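Long-range contact in quinoline 2-oxidoreductase small subunit (Pseudomonas putida, PDB 1T3Q), which carries two [2Fe-2S] clusters that probably pass electrons from the molybdenum site toward FAD when quinoline is oxidised at carbon 2: residues 132-137 against 149-154. Sequence-based numbering, arbitrary orientation.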
loop_
_atom_site.group_PDB
_atom_site.type_symbol
_atom_site.label_atom_id
_atom_site.label_comp_id
_atom_site.label_asym_id
_atom_site.label_seq_id
_atom_site.Cartn_x
_atom_site.Cartn_y
_atom_site.Cartn_z
ATOM N N GLU A 132 6.156 -22.139 37.997
ATOM C CA GLU A 132 7.419 -21.507 37.651
ATOM C C GLU A 132 7.225 -20.601 36.437
ATOM O O GLU A 132 7.763 -19.491 36.384
ATOM C CB GLU A 132 8.481 -22.582 37.368
ATOM C CG GLU A 132 8.905 -23.340 38.632
ATOM C CD GLU A 132 9.714 -24.610 38.364
ATOM O OE1 GLU A 132 10.236 -25.181 39.345
ATOM O OE2 GLU A 132 9.823 -25.044 37.195
ATOM N N VAL A 133 6.452 -21.071 35.464
ATOM C CA VAL A 133 6.203 -20.276 34.270
ATOM C C VAL A 133 5.406 -19.021 34.631
ATOM O O VAL A 133 5.759 -17.920 34.212
ATOM C CB VAL A 133 5.446 -21.084 33.194
ATOM C CG1 VAL A 133 5.164 -20.201 31.981
ATOM C CG2 VAL A 133 6.287 -22.289 32.761
ATOM N N ARG A 134 4.345 -19.177 35.415
ATOM C CA ARG A 134 3.544 -18.019 35.802
ATOM C C ARG A 134 4.402 -16.994 36.542
ATOM O O ARG A 134 4.227 -15.788 36.371
ATOM C CB ARG A 134 2.353 -18.447 36.669
ATOM C CG ARG A 134 1.200 -19.066 35.866
ATOM C CD ARG A 134 0.058 -19.517 36.771
ATOM N NE ARG A 134 -1.061 -20.108 36.035
ATOM C CZ ARG A 134 -1.990 -19.412 35.384
ATOM N NH1 ARG A 134 -1.944 -18.088 35.368
ATOM N NH2 ARG A 134 -2.974 -20.041 34.757
ATOM N N GLU A 135 5.342 -17.483 37.347
ATOM C CA GLU A 135 6.234 -16.618 38.110
ATOM C C GLU A 135 7.164 -15.815 37.217
ATOM O O GLU A 135 7.274 -14.596 37.352
ATOM C CB GLU A 135 7.068 -17.454 39.085
ATOM C CG GLU A 135 6.244 -18.109 40.172
ATOM C CD GLU A 135 7.013 -19.156 40.956
ATOM O OE1 GLU A 135 6.425 -19.731 41.901
ATOM O OE2 GLU A 135 8.195 -19.412 40.629
ATOM N N VAL A 136 7.843 -16.494 36.302
ATOM C CA VAL A 136 8.769 -15.809 35.413
ATOM C C VAL A 136 8.060 -14.956 34.362
ATOM O O VAL A 136 8.575 -13.916 33.954
ATOM C CB VAL A 136 9.703 -16.813 34.714
ATOM C CG1 VAL A 136 10.751 -16.068 33.892
ATOM C CG2 VAL A 136 10.386 -17.687 35.762
ATOM N N MET A 137 6.871 -15.380 33.938
ATOM C CA MET A 137 6.124 -14.633 32.926
ATOM C C MET A 137 5.332 -13.469 33.530
ATOM O O MET A 137 4.696 -12.710 32.799
ATOM C CB MET A 137 5.155 -15.563 32.182
ATOM C CG MET A 137 5.796 -16.737 31.425
ATOM S SD MET A 137 6.949 -16.261 30.118
ATOM C CE MET A 137 5.850 -15.353 28.982
ATOM N N THR A 149 -3.629 -20.113 28.461
ATOM C CA THR A 149 -3.142 -20.799 27.276
ATOM C C THR A 149 -1.670 -20.537 26.959
ATOM O O THR A 149 -1.044 -21.318 26.246
ATOM C CB THR A 149 -4.018 -20.473 26.044
ATOM O OG1 THR A 149 -4.180 -19.055 25.922
ATOM C CG2 THR A 149 -5.392 -21.130 26.192
ATOM N N ILE A 150 -1.124 -19.435 27.467
ATOM C CA ILE A 150 0.289 -19.141 27.254
ATOM C C ILE A 150 1.068 -20.107 28.155
ATOM O O ILE A 150 2.121 -20.632 27.764
ATOM C CB ILE A 150 0.631 -17.677 27.634
ATOM C CG1 ILE A 150 -0.004 -16.721 26.623
ATOM C CG2 ILE A 150 2.141 -17.478 27.663
ATOM C CD1 ILE A 150 0.121 -15.249 26.995
ATOM N N ILE A 151 0.539 -20.346 29.354
ATOM C CA ILE A 151 1.179 -21.269 30.292
ATOM C C ILE A 151 1.110 -22.661 29.657
ATOM O O ILE A 151 2.078 -23.426 29.698
ATOM C CB ILE A 151 0.452 -21.296 31.661
ATOM C CG1 ILE A 151 0.337 -19.879 32.232
ATOM C CG2 ILE A 151 1.207 -22.189 32.647
ATOM C CD1 ILE A 151 1.661 -19.167 32.441
ATOM N N ASP A 152 -0.037 -22.977 29.062
ATOM C CA ASP A 152 -0.229 -24.266 28.398
ATOM C C ASP A 152 0.798 -24.450 27.283
ATOM O O ASP A 152 1.412 -25.509 27.157
ATOM C CB ASP A 152 -1.621 -24.356 27.762
ATOM C CG ASP A 152 -2.746 -24.367 28.779
ATOM O OD1 ASP A 152 -3.908 -24.200 28.350
ATOM O OD2 ASP A 152 -2.488 -24.553 29.987
ATOM N N ALA A 153 0.965 -23.416 26.463
ATOM C CA ALA A 153 1.888 -23.466 25.339
ATOM C C ALA A 153 3.337 -23.699 25.758
ATOM O O ALA A 153 4.028 -24.529 25.167
ATOM C CB ALA A 153 1.785 -22.180 24.510
ATOM N N ILE A 154 3.786 -22.974 26.778
ATOM C CA ILE A 154 5.163 -23.091 27.253
ATOM C C ILE A 154 5.490 -24.435 27.910
ATOM O O ILE A 154 6.629 -24.900 27.839
ATOM C CB ILE A 154 5.492 -21.949 28.240
ATOM C CG1 ILE A 154 5.363 -20.604 27.519
ATOM C CG2 ILE A 154 6.905 -22.126 28.810
ATOM C CD1 ILE A 154 5.400 -19.399 28.436
#
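Ile151 and Ile154, one helical turn apart on 149-154, receive Val133 of 132-137. Val133 CG1 meets both end methyls, lying 3.7 Å from Ile151 CD1 and 3.6 Å from Ile154 CD1. It gets there because it stands anti to the backbone N (chi1 178°). Val133 and Ile151 run alongside each other and point opposite ways, while Val133 and Ile154 meet at a slant. Arg134 crosses Ile151 at about a right angle. Its CG sits 3.5 Å from Ile151 CD1. The side chain is extended from CG to NE, and a turn at chi4 (-79°) lays one guanidinium face on Ile151, with Ile151 CG1 3.9 Å above its centre. Beyond this, Arg134 NH2 forms a salt bridge with Asp721 of the large subunit, so the same side chain joins the helix pair to a subunit interface. The ends of Met137 and Ile154 meet tip to tip. Bends at chi2 and chi3 curl Met137 so that its CG, SD and CE all lie round Ile154 CD1, SD at 3.9 Å. Met137 CE only grazes Ile150 CG2, at 4.5 Å. Met137 also packs on helix 111-124, and Ile150 on Phe99 of helix 94-101. No hydrogen bond links the two segments. The Ile150 side chain is about 5 Å from those of the cluster ligands Cys110 and Cys142. This is mainly apolar packing of helices 130-136 and 148-154 in the helical [2Fe-2S] domain of molybdenum hydroxylases, with Ile150 nearest the cluster.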